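Intracellular protease/amidase (Salmonella enterica subsp. enterica serovar Typhimurium, PDB 4K2H) belongs to the DJ-1/PfpI family and binds zinc, and may act as an intracellular peptidase or amidase, although its function is not established. Local coordinates at residues 4-9 with 31-36; 21-26 with 157-162; 25-30 with 164-169; 64-69 with 98-103. The protein carries 1 engineered substitution. All blocks are in the same frame, centred on the assembly; numbering follows the deposited sequence.

Interaction 1 (4-9 with 31-36) and interaction 4 (64-69 with 98-103) join neighbouring strands of one parallel sheet, with centres about 11 Å apart. Interactions 2 and 3 are successive parts of a single seam between helices 17-29 and 159-171, their centres about 8 Å apart, and they share D25 and I26. Helix 17-29 connects the two strands of interaction 1, and L27 and L24 pack back on V7, V34 and T36. The second helix arrives some 130 residues later, after interaction 4 has been completed, and L166 meets A69, L101 and C103. Near and distant segments thus build one layered alpha/beta domain, with D25 at the subunit interface.

Interaction 1: residues 4-9 with 31-36; sequences MKKVAV and HIDVET
The flat groups that join residues 4-9 to 31-36 are backbone peptides, among them the V34-E35 peptide, which hydrogen-bond side by side across the two strands; one face of the pair carries V7, V9, V34 and T36 and the other K6, A8, D33 and E35. This is the parallel strand pair of a beta-alpha-beta unit, strand 6-11, helix 17-29 and strand 33-38. V7 N donates to D33 O at 2.8 Å, and E35 N to V7 O, also at 2.8 Å. V9 N to E35 O, 2.9 Å, continues the ladder. At the N-terminal end of the pair the bond from D33 N to K5 O is weak, where the chain has only just left a Schellman turn at H31.

On the face of K6 and D33, the two side chains run side by side, the lysine CG lying 3.9 Å from the aspartate CB. K6 also makes a cation-pi contact with F67, while the E35 carboxylate is paired with R62. The opposite face is largely apolar and covered by helices 17-29 and 159-171, with L27 and L170 both reaching V7. There I32 CG2 lies 3.8 Å from V7 CG2, the methyl that sits beside the V7 backbone nitrogen. One step along, V9 has CG1 anti to its nitrogen (chi1 178°), which turns the other methyl across the strand gap: V9 CG2 sits 3.8 Å from V34 CG1.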
# COMPACT_ATOMS: atom_id res chain seq x y z
N MET A 4 17.82 -10.97 -14.22
CA MET A 4 16.87 -10.39 -13.23
C MET A 4 16.53 -8.94 -13.59
O MET A 4 17.41 -8.14 -13.87
CB MET A 4 17.47 -10.46 -11.82
CG MET A 4 16.53 -9.94 -10.74
SD MET A 4 16.63 -10.94 -9.24
CE MET A 4 15.72 -12.41 -9.74
N LYS A 5 15.25 -8.63 -13.57
CA LYS A 5 14.76 -7.33 -14.02
C LYS A 5 14.88 -6.27 -12.94
O LYS A 5 14.85 -6.60 -11.75
CB LYS A 5 13.30 -7.49 -14.42
CG LYS A 5 13.07 -8.46 -15.57
CD LYS A 5 13.35 -7.77 -16.89
CE LYS A 5 13.57 -8.77 -18.01
NZ LYS A 5 13.81 -8.04 -19.27
N LYS A 6 14.95 -5.00 -13.35
CA LYS A 6 15.06 -3.83 -12.44
C LYS A 6 13.98 -2.78 -12.69
O LYS A 6 13.79 -2.35 -13.83
CB LYS A 6 16.38 -3.11 -12.68
CG LYS A 6 17.59 -3.61 -11.94
CD LYS A 6 18.71 -2.56 -12.05
CE LYS A 6 18.84 -2.00 -13.49
NZ LYS A 6 20.00 -1.09 -13.67
N VAL A 7 13.33 -2.32 -11.62
CA VAL A 7 12.29 -1.33 -11.70
C VAL A 7 12.65 -0.14 -10.81
O VAL A 7 13.09 -0.32 -9.69
CB VAL A 7 10.95 -1.93 -11.24
CG1 VAL A 7 9.84 -0.88 -11.23
CG2 VAL A 7 10.57 -3.12 -12.13
N ALA A 8 12.49 1.07 -11.35
CA ALA A 8 12.60 2.33 -10.60
C ALA A 8 11.20 2.87 -10.26
O ALA A 8 10.33 2.96 -11.14
CB ALA A 8 13.36 3.38 -11.42
N VAL A 9 10.98 3.21 -9.00
CA VAL A 9 9.71 3.81 -8.59
C VAL A 9 10.07 5.23 -8.20
O VAL A 9 10.90 5.45 -7.31
CB VAL A 9 9.06 3.06 -7.41
CG1 VAL A 9 7.75 3.72 -6.96
CG2 VAL A 9 8.81 1.61 -7.78
N HIS A 31 10.60 -11.21 -6.40
CA HIS A 31 12.04 -11.02 -6.47
C HIS A 31 12.49 -10.21 -7.70
O HIS A 31 13.61 -10.35 -8.14
CB HIS A 31 12.76 -12.39 -6.47
CG HIS A 31 12.33 -13.30 -5.36
ND1 HIS A 31 12.83 -13.19 -4.08
CD2 HIS A 31 11.46 -14.34 -5.34
CE1 HIS A 31 12.29 -14.12 -3.32
NE2 HIS A 31 11.45 -14.83 -4.06
N ILE A 32 11.61 -9.38 -8.25
CA ILE A 32 12.02 -8.35 -9.20
C ILE A 32 12.75 -7.25 -8.42
O ILE A 32 12.27 -6.80 -7.39
CB ILE A 32 10.81 -7.78 -9.97
CG1 ILE A 32 10.17 -8.89 -10.81
CG2 ILE A 32 11.21 -6.58 -10.82
CD1 ILE A 32 8.86 -8.51 -11.45
N ASP A 33 13.93 -6.85 -8.88
CA ASP A 33 14.70 -5.76 -8.25
C ASP A 33 13.95 -4.45 -8.33
O ASP A 33 13.57 -4.03 -9.43
CB ASP A 33 15.99 -5.57 -9.00
CG ASP A 33 17.17 -5.92 -8.20
OD1 ASP A 33 17.23 -7.04 -7.66
OD2 ASP A 33 18.06 -5.05 -8.13
N VAL A 34 13.73 -3.81 -7.19
CA VAL A 34 13.06 -2.49 -7.14
C VAL A 34 13.97 -1.46 -6.46
O VAL A 34 14.56 -1.74 -5.42
CB VAL A 34 11.70 -2.56 -6.42
CG1 VAL A 34 10.98 -1.23 -6.55
CG2 VAL A 34 10.80 -3.64 -7.02
N GLU A 35 14.13 -0.29 -7.06
CA GLU A 35 14.75 0.86 -6.41
C GLU A 35 13.79 2.04 -6.35
O GLU A 35 13.31 2.49 -7.38
CB GLU A 35 16.00 1.30 -7.15
CG GLU A 35 17.29 0.95 -6.44
CD GLU A 35 18.50 1.64 -7.05
OE1 GLU A 35 18.41 2.27 -8.12
OE2 GLU A 35 19.57 1.57 -6.41
N THR A 36 13.49 2.50 -5.14
CA THR A 36 12.74 3.73 -4.98
C THR A 36 13.73 4.89 -5.19
O THR A 36 14.84 4.89 -4.65
CB THR A 36 12.07 3.82 -3.58
OG1 THR A 36 13.05 3.61 -2.57
CG2 THR A 36 11.07 2.75 -3.42

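Interaction 2: residues 21-26 with 157-162; sequences IVTLDI and GHVFDF. With ZN (zinc ion), chain P.
V22 and F160 meet at about a right angle, the valine laying its CG1 methyl over one face of the ring. CG1 is 3.8 Å from the ring centroid and 28° off the normal, a CH-pi contact, and its nearest ring atom is F160 CE1 at 3.4 Å. The methyl stands anti to the V22 backbone nitrogen (chi1 176°), directed out from helix 17-29 to helix 159-171. I26, one turn further on, also crosses F160 at a right angle but comes to the rim of the ring, its CD1 4.0 Å from F160 CD1. V22 and I26, residues i and i+4 of the helix, thus meet one ring over a face and at its edge; the same ring also meets that of Y186.

V159 slants against V22 with CG1 to CG1 at 3.6 Å. Its CG1 takes the crowded position between backbone nitrogen and carbonyl carbon (chi1 71°), leaving CG2 to reach T23 OG1 at 3.7 Å. That hydroxyl also lies at the edge of the F162 ring, in its plane, 3.7 Å from CE2, but its hydrogen bond is with E19 O of its own helix.

Across the dimer interface V22 packs on V22 of the second subunit. D25 OD1 binds zinc at 2.1 Å, with E16, E17 and H49 of the second subunit completing the site. No hydrogen bond links the two segments: methyls and aromatic rings hold the helices together in a buried seam, and the metal chemistry on the same helix is turned to the partner subunit.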
# COMPACT_ATOMS: atom_id res chain seq x y z
N ILE A 21 3.38 1.81 -2.90
CA ILE A 21 3.77 0.71 -2.01
C ILE A 21 3.20 -0.65 -2.43
O ILE A 21 3.92 -1.65 -2.32
CB ILE A 21 3.45 0.98 -0.53
CG1 ILE A 21 4.37 2.05 0.08
CG2 ILE A 21 3.55 -0.29 0.29
CD1 ILE A 21 5.51 2.53 -0.81
N VAL A 22 1.95 -0.71 -2.91
CA VAL A 22 1.39 -2.00 -3.36
C VAL A 22 2.22 -2.48 -4.56
O VAL A 22 2.61 -3.65 -4.60
CB VAL A 22 -0.12 -1.96 -3.66
CG1 VAL A 22 -0.62 -3.29 -4.22
CG2 VAL A 22 -0.91 -1.66 -2.40
N THR A 23 2.57 -1.58 -5.48
CA THR A 23 3.31 -1.98 -6.67
C THR A 23 4.68 -2.50 -6.27
O THR A 23 5.19 -3.51 -6.79
CB THR A 23 3.50 -0.81 -7.65
OG1 THR A 23 2.24 -0.22 -7.96
CG2 THR A 23 4.15 -1.29 -8.97
N LEU A 24 5.31 -1.80 -5.33
CA LEU A 24 6.60 -2.21 -4.86
C LEU A 24 6.53 -3.57 -4.15
O LEU A 24 7.37 -4.44 -4.33
CB LEU A 24 7.13 -1.12 -3.94
CG LEU A 24 8.49 -1.39 -3.40
CD1 LEU A 24 9.21 -0.06 -3.27
CD2 LEU A 24 8.38 -2.18 -2.10
N ASP A 25 5.53 -3.74 -3.31
CA ASP A 25 5.35 -5.01 -2.61
C ASP A 25 5.19 -6.18 -3.62
O ASP A 25 5.82 -7.23 -3.49
CB ASP A 25 4.15 -4.91 -1.65
CG ASP A 25 3.63 -6.23 -1.20
OD1 ASP A 25 3.89 -6.56 -0.04
OD2 ASP A 25 2.90 -6.94 -1.95
N ILE A 26 4.34 -5.99 -4.61
CA ILE A 26 4.09 -7.09 -5.58
C ILE A 26 5.39 -7.44 -6.30
O ILE A 26 5.81 -8.61 -6.32
CB ILE A 26 3.01 -6.69 -6.60
CG1 ILE A 26 1.66 -6.50 -5.89
CG2 ILE A 26 2.88 -7.73 -7.72
CD1 ILE A 26 1.15 -7.73 -5.18
N GLY A 157 -7.84 1.65 -6.69
CA GLY A 157 -8.68 0.46 -6.69
C GLY A 157 -8.18 -0.60 -7.62
O GLY A 157 -8.50 -1.75 -7.46
N HIS A 158 -7.40 -0.23 -8.62
CA HIS A 158 -6.93 -1.22 -9.59
C HIS A 158 -5.44 -1.50 -9.51
O HIS A 158 -4.89 -2.11 -10.41
CB HIS A 158 -7.26 -0.76 -11.00
CG HIS A 158 -8.71 -0.56 -11.24
ND1 HIS A 158 -9.60 -1.61 -11.31
CD2 HIS A 158 -9.43 0.56 -11.47
CE1 HIS A 158 -10.81 -1.14 -11.55
NE2 HIS A 158 -10.73 0.17 -11.67
N VAL A 159 -4.82 -1.14 -8.38
CA VAL A 159 -3.37 -1.21 -8.26
C VAL A 159 -2.82 -2.63 -8.33
O VAL A 159 -1.75 -2.85 -8.86
CB VAL A 159 -2.89 -0.49 -6.98
CG1 VAL A 159 -3.27 -1.28 -5.72
CG2 VAL A 159 -1.39 -0.27 -7.03
N PHE A 160 -3.55 -3.61 -7.80
CA PHE A 160 -3.10 -5.00 -7.89
C PHE A 160 -3.02 -5.44 -9.34
O PHE A 160 -2.02 -6.01 -9.78
CB PHE A 160 -3.98 -5.93 -7.05
CG PHE A 160 -3.76 -5.80 -5.55
CD1 PHE A 160 -2.57 -6.24 -4.97
CD2 PHE A 160 -4.75 -5.27 -4.72
CE1 PHE A 160 -2.35 -6.12 -3.61
CE2 PHE A 160 -4.54 -5.16 -3.35
CZ PHE A 160 -3.34 -5.58 -2.79
N ASP A 161 -4.07 -5.12 -10.10
CA ASP A 161 -4.10 -5.50 -11.50
C ASP A 161 -2.92 -4.85 -12.24
O ASP A 161 -2.23 -5.51 -13.03
CB ASP A 161 -5.44 -5.11 -12.15
CG ASP A 161 -5.64 -5.78 -13.50
OD1 ASP A 161 -4.74 -6.54 -13.92
OD2 ASP A 161 -6.70 -5.56 -14.13
N PHE A 162 -2.69 -3.57 -11.96
CA PHE A 162 -1.58 -2.81 -12.55
C PHE A 162 -0.24 -3.45 -12.23
O PHE A 162 0.58 -3.66 -13.14
CB PHE A 162 -1.66 -1.36 -12.05
CG PHE A 162 -0.41 -0.53 -12.32
CD1 PHE A 162 -0.23 0.11 -13.54
CD2 PHE A 162 0.55 -0.38 -11.32
CE1 PHE A 162 0.91 0.88 -13.77
CE2 PHE A 162 1.67 0.40 -11.55
CZ PHE A 162 1.86 1.01 -12.79
ZN ZN P . 5.33 -5.91 1.34

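Interaction 3: residues 25-30 with 164-169; sequences DILRRL and LTLSAR. With ZN (zinc ion), chain P.
I26 and L27 of helix 17-29, with L30 just beyond its end, close round S167 of helix 159-171, where two helices pack on the same side of the parallel sheet of this alpha/beta domain; the axes of segments 25-29 and 164-169 run 34° apart and come within 9.6 Å. The serine is the tight centre. Its OG lies 3.4 Å from L27 CD2 and equally close to L30 CD1, and I26 CG2 is the third carbon at the hydroxyl, 3.7 Å from S167 OG. L30 CD1 presses on S167 CB as well, closer than usual for two carbons. With OG anti to the carbonyl carbon (chi1 -65°), the hydroxyl is folded back beside its own nitrogen and is hydrogen-bonded to A163 O, so a buried polar atom is satisfied within its helix while only van der Waals contacts cross the gap.

On one flank I26 and L164 cross at about a right angle, CG2 to CD2 at 3.6 Å; L164 is backed by V177 of helix 174-183. Packing is slacker toward the sheet, where L27 CD2 and L166 CD2 are 4.2 Å apart and L166 goes on to L101 and C103.

The partly exposed R29 does not touch 164-169; it packs on Q180 and on L156 of the second subunit. In its salt bridge with the zinc-binding D25, R29 NE donates to D25 OD2 at 2.8 Å: OD2 lies in the guanidinium plane, while NE, on the syn side, stands 31° out of the carboxylate plane.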
# COMPACT_ATOMS: atom_id res chain seq x y z
N ASP A 25 5.53 -3.74 -3.31
CA ASP A 25 5.35 -5.01 -2.61
C ASP A 25 5.19 -6.18 -3.62
O ASP A 25 5.82 -7.23 -3.49
CB ASP A 25 4.15 -4.91 -1.65
CG ASP A 25 3.63 -6.23 -1.20
OD1 ASP A 25 3.89 -6.56 -0.04
OD2 ASP A 25 2.90 -6.94 -1.95
N ILE A 26 4.34 -5.99 -4.61
CA ILE A 26 4.09 -7.09 -5.58
C ILE A 26 5.39 -7.44 -6.30
O ILE A 26 5.81 -8.61 -6.32
CB ILE A 26 3.01 -6.69 -6.60
CG1 ILE A 26 1.66 -6.50 -5.89
CG2 ILE A 26 2.88 -7.73 -7.72
CD1 ILE A 26 1.15 -7.73 -5.18
N LEU A 27 6.06 -6.43 -6.85
CA LEU A 27 7.31 -6.61 -7.55
C LEU A 27 8.33 -7.34 -6.69
O LEU A 27 8.99 -8.28 -7.17
CB LEU A 27 7.87 -5.28 -8.05
CG LEU A 27 7.08 -4.50 -9.13
CD1 LEU A 27 7.62 -3.08 -9.27
CD2 LEU A 27 7.14 -5.20 -10.47
N ARG A 28 8.48 -6.92 -5.44
CA ARG A 28 9.48 -7.51 -4.57
C ARG A 28 9.08 -8.91 -4.11
O ARG A 28 9.96 -9.72 -3.82
CB ARG A 28 9.83 -6.58 -3.36
CG ARG A 28 10.95 -5.59 -3.67
CD ARG A 28 11.25 -4.57 -2.56
NE ARG A 28 12.24 -3.55 -2.96
CZ ARG A 28 12.47 -2.38 -2.36
NH1 ARG A 28 11.80 -1.98 -1.27
NH2 ARG A 28 13.38 -1.56 -2.87
N ARG A 29 7.79 -9.23 -4.06
CA ARG A 29 7.39 -10.62 -3.76
C ARG A 29 7.87 -11.56 -4.85
O ARG A 29 8.23 -12.70 -4.58
CB ARG A 29 5.88 -10.78 -3.63
CG ARG A 29 5.33 -10.48 -2.26
CD ARG A 29 3.84 -10.34 -2.31
NE ARG A 29 3.37 -9.55 -1.19
CZ ARG A 29 3.15 -10.04 0.02
NH1 ARG A 29 3.33 -11.32 0.28
NH2 ARG A 29 2.74 -9.21 0.99
N LEU A 30 7.88 -11.07 -6.08
CA LEU A 30 8.39 -11.83 -7.24
C LEU A 30 9.88 -11.68 -7.43
O LEU A 30 10.37 -11.91 -8.51
CB LEU A 30 7.71 -11.32 -8.49
CG LEU A 30 6.22 -11.61 -8.47
CD1 LEU A 30 5.51 -10.68 -9.42
CD2 LEU A 30 5.98 -13.06 -8.84
N LEU A 164 0.40 -6.59 -11.03
CA LEU A 164 0.54 -7.96 -11.55
C LEU A 164 0.80 -7.92 -13.06
O LEU A 164 1.69 -8.59 -13.55
CB LEU A 164 -0.66 -8.81 -11.17
CG LEU A 164 -0.82 -8.97 -9.65
CD1 LEU A 164 -2.21 -9.47 -9.32
CD2 LEU A 164 0.23 -9.87 -8.99
N THR A 165 0.10 -7.06 -13.78
CA THR A 165 0.31 -6.92 -15.22
C THR A 165 1.71 -6.45 -15.57
O THR A 165 2.38 -7.03 -16.44
CB THR A 165 -0.71 -5.96 -15.84
OG1 THR A 165 -1.99 -6.49 -15.56
CG2 THR A 165 -0.56 -5.88 -17.36
N LEU A 166 2.16 -5.42 -14.88
CA LEU A 166 3.53 -4.97 -15.03
C LEU A 166 4.48 -6.13 -14.78
O LEU A 166 5.41 -6.35 -15.57
CB LEU A 166 3.83 -3.81 -14.07
CG LEU A 166 5.30 -3.40 -13.93
CD1 LEU A 166 5.92 -3.04 -15.28
CD2 LEU A 166 5.43 -2.24 -12.97
N SER A 167 4.28 -6.87 -13.68
CA SER A 167 5.19 -7.94 -13.31
C SER A 167 5.24 -9.03 -14.39
O SER A 167 6.31 -9.54 -14.74
CB SER A 167 4.75 -8.60 -12.01
OG SER A 167 4.83 -7.71 -10.91
N ALA A 168 4.07 -9.39 -14.89
CA ALA A 168 3.95 -10.45 -15.86
C ALA A 168 4.69 -10.04 -17.12
O ALA A 168 5.42 -10.82 -17.71
CB ALA A 168 2.49 -10.71 -16.15
N ARG A 169 4.50 -8.79 -17.53
CA ARG A 169 5.24 -8.26 -18.66
C ARG A 169 6.78 -8.29 -18.43
O ARG A 169 7.54 -8.70 -19.32
CB ARG A 169 4.77 -6.86 -18.92
CG ARG A 169 5.47 -6.21 -20.08
CD ARG A 169 4.97 -6.71 -21.43
NE ARG A 169 5.25 -5.61 -22.34
CZ ARG A 169 4.40 -4.65 -22.67
NH1 ARG A 169 4.80 -3.68 -23.47
NH2 ARG A 169 3.14 -4.67 -22.23
ZN ZN P . 5.33 -5.91 1.34

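Interaction 4: residues 64-69 with 98-103; sequences QALFDA and AGKLIC
K100 reaches L66 and F67 through its first two torsions: CG lies anti to the carbonyl carbon (chi1 -51°), and one bend at chi2 (-45°) curls the chain over F67 O. The lysine methylenes thereby pass alongside F67 O, with CG 3.2 Å from it, and CE comes to rest 3.9 Å from L66 CG, the two side chains crossing at about a right angle. L66 itself also leans on R94 and H95 of helix 86-97, the helix that ends just before this lysine in a Schellman turn at G99.

Beyond K100 a single parallel bridge, A69 with L101, joins the starts of strands 69-72 and 101-104, the latter the outermost strand of the sheet within this chain. L101 N donates to D68 O at 3.0 Å, and A69 lies opposite L101 with CB to CB at 3.9 Å. C103 SG extends this apolar face, which helix 159-171 covers through L166.

D68 OD1 and K100 NZ are 4.3 Å apart, too far for a salt bridge, and one water joins them, 2.6 Å from D68 OD1 and 2.9 Å from K100 NZ. The other carboxylate oxygen, D68 OD2, accepts from K6 N. The aspartate is thus held on both oxygens. The water donates to D68 OD1 and accepts from K100 NZ, so the two charges are coupled through it rather than directly, linking the end of the loop before strand 69-72 to the residue just before strand 101-104.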
# COMPACT_ATOMS: atom_id res chain seq x y z
N GLN A 64 22.68 7.66 -15.78
CA GLN A 64 23.02 6.72 -16.87
C GLN A 64 22.49 5.31 -16.64
O GLN A 64 22.77 4.41 -17.45
CB GLN A 64 24.55 6.63 -17.10
CG GLN A 64 25.11 7.73 -17.98
CD GLN A 64 25.07 9.08 -17.30
OE1 GLN A 64 25.59 9.23 -16.20
NE2 GLN A 64 24.44 10.06 -17.94
N ALA A 65 21.76 5.11 -15.55
CA ALA A 65 21.18 3.81 -15.24
C ALA A 65 19.96 3.62 -16.10
O ALA A 65 19.23 4.56 -16.37
CB ALA A 65 20.79 3.71 -13.78
N LEU A 66 19.75 2.39 -16.53
CA LEU A 66 18.69 2.08 -17.44
C LEU A 66 17.90 0.92 -16.86
O LEU A 66 18.33 -0.22 -16.90
CB LEU A 66 19.29 1.74 -18.79
CG LEU A 66 18.33 1.79 -19.97
CD1 LEU A 66 17.69 3.16 -20.10
CD2 LEU A 66 19.07 1.43 -21.26
N PHE A 67 16.76 1.26 -16.28
CA PHE A 67 15.86 0.31 -15.68
C PHE A 67 14.98 -0.31 -16.75
O PHE A 67 14.77 0.27 -17.81
CB PHE A 67 14.98 1.05 -14.61
CG PHE A 67 15.76 1.52 -13.42
CD1 PHE A 67 15.88 0.72 -12.29
CD2 PHE A 67 16.43 2.72 -13.45
CE1 PHE A 67 16.66 1.11 -11.21
CE2 PHE A 67 17.17 3.15 -12.35
CZ PHE A 67 17.30 2.33 -11.24
N ASP A 68 14.43 -1.48 -16.45
CA ASP A 68 13.52 -2.17 -17.36
C ASP A 68 12.13 -1.57 -17.27
O ASP A 68 11.35 -1.67 -18.24
CB ASP A 68 13.48 -3.66 -17.04
CG ASP A 68 14.83 -4.32 -17.21
OD1 ASP A 68 15.32 -4.42 -18.36
OD2 ASP A 68 15.43 -4.72 -16.20
N ALA A 69 11.82 -0.98 -16.12
CA ALA A 69 10.56 -0.26 -15.97
C ALA A 69 10.70 0.93 -15.05
O ALA A 69 11.51 0.91 -14.12
CB ALA A 69 9.47 -1.16 -15.44
N ALA A 98 14.41 4.23 -25.28
CA ALA A 98 15.08 2.93 -25.30
C ALA A 98 14.10 1.76 -25.22
O ALA A 98 14.51 0.66 -24.96
CB ALA A 98 16.09 2.86 -24.16
N GLY A 99 12.81 2.01 -25.40
CA GLY A 99 11.78 0.97 -25.32
C GLY A 99 11.50 0.41 -23.92
O GLY A 99 10.84 -0.62 -23.80
N LYS A 100 12.01 1.03 -22.85
CA LYS A 100 11.70 0.49 -21.50
C LYS A 100 10.26 0.80 -21.13
O LYS A 100 9.61 1.67 -21.74
CB LYS A 100 12.65 1.03 -20.45
CG LYS A 100 14.10 0.88 -20.83
CD LYS A 100 14.38 -0.52 -21.37
CE LYS A 100 15.86 -0.80 -21.40
NZ LYS A 100 16.12 -2.16 -21.93
N LEU A 101 9.74 0.07 -20.14
CA LEU A 101 8.35 0.25 -19.72
C LEU A 101 8.14 1.54 -18.87
O LEU A 101 8.83 1.80 -17.88
CB LEU A 101 7.83 -0.99 -18.97
CG LEU A 101 7.98 -2.35 -19.68
CD1 LEU A 101 7.50 -3.50 -18.79
CD2 LEU A 101 7.25 -2.35 -21.01
N ILE A 102 7.17 2.34 -19.29
CA ILE A 102 6.77 3.54 -18.57
C ILE A 102 5.40 3.26 -18.01
O ILE A 102 4.44 2.97 -18.76
CB ILE A 102 6.70 4.74 -19.51
CG1 ILE A 102 7.97 4.84 -20.35
CG2 ILE A 102 6.38 6.02 -18.75
CD1 ILE A 102 9.25 4.91 -19.53
N CYS A 103 5.32 3.33 -16.70
CA CYS A 103 4.18 2.79 -15.99
C CYS A 103 3.60 3.80 -15.01
O CYS A 103 3.87 3.73 -13.79
CB CYS A 103 4.60 1.55 -15.24
SG CYS A 103 5.55 0.38 -16.21
O HOH W 1 14.39 -4.18 -20.75